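Local coordinates for lectin CEL-I, N-acetyl-D-galactosamine-specific C-type (Cucumaria echinata, PDB 4WQQ), which binds carbohydrate in a calcium-dependent manner, natively galactose and N-acetylgalactosamine, and in this engineered form recognises mannose, at residues Ala56-Tyr61 and Lys133-Leu138. The protein carries 3 engineered substitutions. Sequence-based numbering, arbitrary orientation.
Sequences AYVFNY and KYMCKL
Val58 and Tyr61, one turn apart on helix 52-65, look onto Met135 of strand 132-140, and the backbones come nearest at Val58 and Met135, whose CA atoms are 8.2 Å apart. Met135 gives the largest share of the surface buried between the two segments. Its CG lies anti to the backbone N (chi1 172°), which carries the chain away from the strand; bends at the next two torsions set the sulfur beside Tyr61 and the methyl group against the helix. Met135 CE settles 3.7 Å from the carbonyl O of Val58. Val58, short and beta-branched, presents CG1 to Met135 CE at 4.0 Å while leaving the methionine its place; the two side chains run past each other in opposite directions. The sulfur turns to Tyr61, with Met135 SD 3.6 Å from Tyr61 CE2. Met135 SD is 4.5 Å from the Tyr61 ring centroid and 59° off the ring normal, an oblique Met-aromatic contact. Met135 CE also touches the ring, 3.6 Å from Tyr61 CD2. Tyrosine suits the place because its ring offers carbon to the methionine while its hydroxyl extends beyond, hydrogen-bonded to the backbone N of Phe18 on strand 14-23. Val47 packs on both Val58 and Met135. The next residue, Cys136, points to the other side of the sheet, where its disulfide to Cys32 joins helix 25-34. Alternation along the strand thus serves both helices of the C-type lectin fold. Between the two segments, cohesion comes from dispersion and sulfur-aromatic attraction, while the tyrosine hydroxyl ties the helix to a second strand.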
ATOM      1  N   ALA A  56      -7.293  -9.539 -19.098  1.00 13.97           N
ATOM      2  CA  ALA A  56      -6.102  -9.960 -19.765  1.00 15.73           C
ATOM      3  C   ALA A  56      -4.871  -9.847 -18.887  1.00 13.92           C
ATOM      4  O   ALA A  56      -3.989 -10.715 -18.958  1.00 14.35           O
ATOM      5  CB  ALA A  56      -5.950  -9.184 -21.077  1.00 16.08           C
ATOM      6  N   TYR A  57      -4.795  -8.816 -18.095  1.00 14.20           N
ATOM      7  CA  TYR A  57      -3.632  -8.578 -17.214  1.00 14.89           C
ATOM      8  C   TYR A  57      -3.516  -9.777 -16.251  1.00 15.39           C
ATOM      9  O   TYR A  57      -2.474 -10.429 -16.122  1.00 14.67           O
ATOM     10  CB  TYR A  57      -3.786  -7.287 -16.415  1.00 16.09           C
ATOM     11  CG  TYR A  57      -2.739  -7.274 -15.321  1.00 17.66           C
ATOM     12  CD1 TYR A  57      -1.421  -6.956 -15.589  1.00 17.32           C
ATOM     13  CD2 TYR A  57      -3.073  -7.719 -14.034  1.00 19.91           C
ATOM     14  CE1 TYR A  57      -0.452  -7.066 -14.616  1.00 20.72           C
ATOM     15  CE2 TYR A  57      -2.123  -7.812 -13.057  1.00 19.88           C
ATOM     16  CZ  TYR A  57      -0.822  -7.497 -13.321  1.00 21.73           C
ATOM     17  OH  TYR A  57       0.102  -7.606 -12.280  1.00 23.77           O
ATOM     18  N   VAL A  58      -4.650 -10.121 -15.664  1.00 14.29           N
ATOM     19  CA  VAL A  58      -4.715 -11.258 -14.724  1.00 13.85           C
ATOM     20  C   VAL A  58      -4.352 -12.593 -15.334  1.00 13.09           C
ATOM     21  O   VAL A  58      -3.546 -13.329 -14.819  1.00 12.84           O
ATOM     22  CB  VAL A  58      -6.100 -11.298 -14.038  1.00 14.13           C
ATOM     23  CG1 VAL A  58      -6.282 -12.590 -13.204  1.00 15.34           C
ATOM     24  CG2 VAL A  58      -6.306 -10.084 -13.161  1.00 15.73           C
ATOM     25  N   PHE A  59      -4.943 -12.879 -16.485  1.00 12.90           N
ATOM     26  CA  PHE A  59      -4.745 -14.126 -17.163  1.00 13.78           C
ATOM     27  C   PHE A  59      -3.257 -14.231 -17.562  1.00 13.69           C
ATOM     28  O   PHE A  59      -2.615 -15.293 -17.366  1.00 12.96           O
ATOM     29  CB  PHE A  59      -5.709 -14.199 -18.346  1.00 13.92           C
ATOM     30  CG  PHE A  59      -5.506 -15.420 -19.202  1.00 15.07           C
ATOM     31  CD1 PHE A  59      -5.927 -16.639 -18.749  1.00 13.62           C
ATOM     32  CD2 PHE A  59      -4.893 -15.330 -20.430  1.00 14.44           C
ATOM     33  CE1 PHE A  59      -5.754 -17.773 -19.505  1.00 15.91           C
ATOM     34  CE2 PHE A  59      -4.652 -16.469 -21.167  1.00 16.56           C
ATOM     35  CZ  PHE A  59      -5.109 -17.692 -20.730  1.00 15.78           C
ATOM     36  N   ASN A  60      -2.700 -13.147 -18.161  1.00 14.97           N
ATOM     37  CA  ASN A  60      -1.332 -13.205 -18.651  1.00 16.27           C
ATOM     38  C   ASN A  60      -0.321 -13.338 -17.487  1.00 15.31           C
ATOM     39  O   ASN A  60       0.689 -14.063 -17.574  1.00 15.75           O
ATOM     40  CB  ASN A  60      -1.050 -11.994 -19.559  1.00 18.20           C
ATOM     41  CG  ASN A  60      -1.925 -12.043 -20.861  1.00 22.93           C
ATOM     42  OD1 ASN A  60      -2.115 -13.123 -21.451  1.00 27.16           O
ATOM     43  ND2 ASN A  60      -2.474 -10.897 -21.273  1.00 28.82           N
ATOM     44  N   TYR A  61      -0.650 -12.721 -16.353  1.00 15.22           N
ATOM     45  CA  TYR A  61       0.223 -12.815 -15.196  1.00 13.79           C
ATOM     46  C   TYR A  61       0.258 -14.252 -14.663  1.00 13.11           C
ATOM     47  O   TYR A  61       1.324 -14.869 -14.472  1.00 13.16           O
ATOM     48  CB  TYR A  61      -0.271 -11.790 -14.160  1.00 14.33           C
ATOM     49  CG  TYR A  61       0.327 -11.847 -12.748  1.00 14.57           C
ATOM     50  CD1 TYR A  61       1.603 -12.308 -12.519  1.00 15.98           C
ATOM     51  CD2 TYR A  61      -0.430 -11.439 -11.648  1.00 14.52           C
ATOM     52  CE1 TYR A  61       2.138 -12.355 -11.248  1.00 14.95           C
ATOM     53  CE2 TYR A  61       0.094 -11.459 -10.347  1.00 15.97           C
ATOM     54  CZ  TYR A  61       1.367 -11.955 -10.142  1.00 16.41           C
ATOM     55  OH  TYR A  61       1.974 -12.014  -8.907  1.00 15.11           O
ATOM     56  N   LYS A 133      -5.597 -22.798  -8.489  1.00 11.54           N
ATOM     57  CA  LYS A 133      -4.604 -21.804  -8.079  1.00 12.27           C
ATOM     58  C   LYS A 133      -5.380 -20.539  -7.668  1.00 11.13           C
ATOM     59  O   LYS A 133      -6.600 -20.534  -7.827  1.00 11.53           O
ATOM     60  CB  LYS A 133      -3.600 -21.537  -9.182  1.00 14.34           C
ATOM     61  CG  LYS A 133      -3.011 -22.795  -9.769  1.00 14.88           C
ATOM     62  CD  LYS A 133      -2.215 -23.624  -8.782  1.00 14.60           C
ATOM     63  CE  LYS A 133      -1.684 -24.929  -9.478  1.00 17.37           C
ATOM     64  NZ  LYS A 133      -0.734 -24.603 -10.581  1.00 18.07           N
ATOM     65  N   TYR A 134      -4.729 -19.508  -7.140  1.00 11.55           N
ATOM     66  CA  TYR A 134      -5.487 -18.301  -6.809  1.00 11.08           C
ATOM     67  C   TYR A 134      -4.666 -17.035  -6.955  1.00 11.32           C
ATOM     68  O   TYR A 134      -3.474 -17.053  -6.982  1.00 11.87           O
ATOM     69  CB  TYR A 134      -6.169 -18.415  -5.442  1.00 11.22           C
ATOM     70  CG  TYR A 134      -5.226 -18.506  -4.275  1.00 10.38           C
ATOM     71  CD1 TYR A 134      -4.662 -19.703  -3.904  1.00 11.16           C
ATOM     72  CD2 TYR A 134      -4.954 -17.361  -3.475  1.00 11.77           C
ATOM     73  CE1 TYR A 134      -3.846 -19.761  -2.806  1.00 11.28           C
ATOM     74  CE2 TYR A 134      -4.135 -17.408  -2.403  1.00 11.30           C
ATOM     75  CZ  TYR A 134      -3.561 -18.597  -2.057  1.00 11.10           C
ATOM     76  OH  TYR A 134      -2.714 -18.719  -0.948  1.00 13.40           O
ATOM     77  N   MET A 135      -5.391 -15.957  -7.075  1.00 12.17           N
ATOM     78  CA  MET A 135      -4.801 -14.647  -7.228  1.00 14.38           C
ATOM     79  C   MET A 135      -5.478 -13.672  -6.243  1.00 12.68           C
ATOM     80  O   MET A 135      -6.719 -13.588  -6.178  1.00 14.51           O
ATOM     81  CB  MET A 135      -5.155 -14.209  -8.628  1.00 17.02           C
ATOM     82  CG  MET A 135      -4.842 -12.803  -9.020  1.00 21.86           C
ATOM     83  SD  MET A 135      -3.232 -12.637  -9.742  1.00 24.40           S
ATOM     84  CE  MET A 135      -3.107 -13.824 -11.154  1.00 20.61           C
ATOM     85  N   CYS A 136      -4.665 -12.878  -5.577  1.00 12.03           N
ATOM     86  CA  CYS A 136      -5.174 -11.843  -4.707  1.00 11.51           C
ATOM     87  C   CYS A 136      -4.983 -10.454  -5.305  1.00 11.28           C
ATOM     88  O   CYS A 136      -4.163 -10.268  -6.219  1.00 10.26           O
ATOM     89  CB  CYS A 136      -4.481 -11.878  -3.358  1.00 12.46           C
ATOM     90  SG  CYS A 136      -4.428 -13.539  -2.594  1.00 13.30           S
ATOM     91  N   LYS A 137      -5.739  -9.519  -4.784  1.00 10.60           N
ATOM     92  CA  LYS A 137      -5.751  -8.130  -5.306  1.00 10.68           C
ATOM     93  C   LYS A 137      -5.851  -7.265  -4.094  1.00 11.04           C
ATOM     94  O   LYS A 137      -6.655  -7.544  -3.215  1.00 11.31           O
ATOM     95  CB  LYS A 137      -6.963  -7.967  -6.206  1.00 10.82           C
ATOM     96  CG  LYS A 137      -7.303  -6.610  -6.744  1.00 11.93           C
ATOM     97  CD  LYS A 137      -8.500  -6.721  -7.739  1.00 12.10           C
ATOM     98  CE  LYS A 137      -9.089  -5.347  -8.012  1.00 11.95           C
ATOM     99  NZ  LYS A 137     -10.157  -5.335  -9.038  1.00 12.02           N
ATOM    100  N   LEU A 138      -5.091  -6.161  -4.097  1.00 10.80           N
ATOM    101  CA  LEU A 138      -5.276  -5.087  -3.153  1.00 10.92           C
ATOM    102  C   LEU A 138      -6.187  -3.992  -3.649  1.00 11.84           C
ATOM    103  O   LEU A 138      -6.048  -3.537  -4.787  1.00 12.99           O
ATOM    104  CB  LEU A 138      -3.938  -4.491  -2.820  1.00 11.23           C
ATOM    105  CG  LEU A 138      -2.921  -5.469  -2.255  1.00 11.54           C
ATOM    106  CD1 LEU A 138      -1.733  -4.671  -1.857  1.00 12.44           C
ATOM    107  CD2 LEU A 138      -3.369  -6.347  -1.068  1.00 12.21           C
TER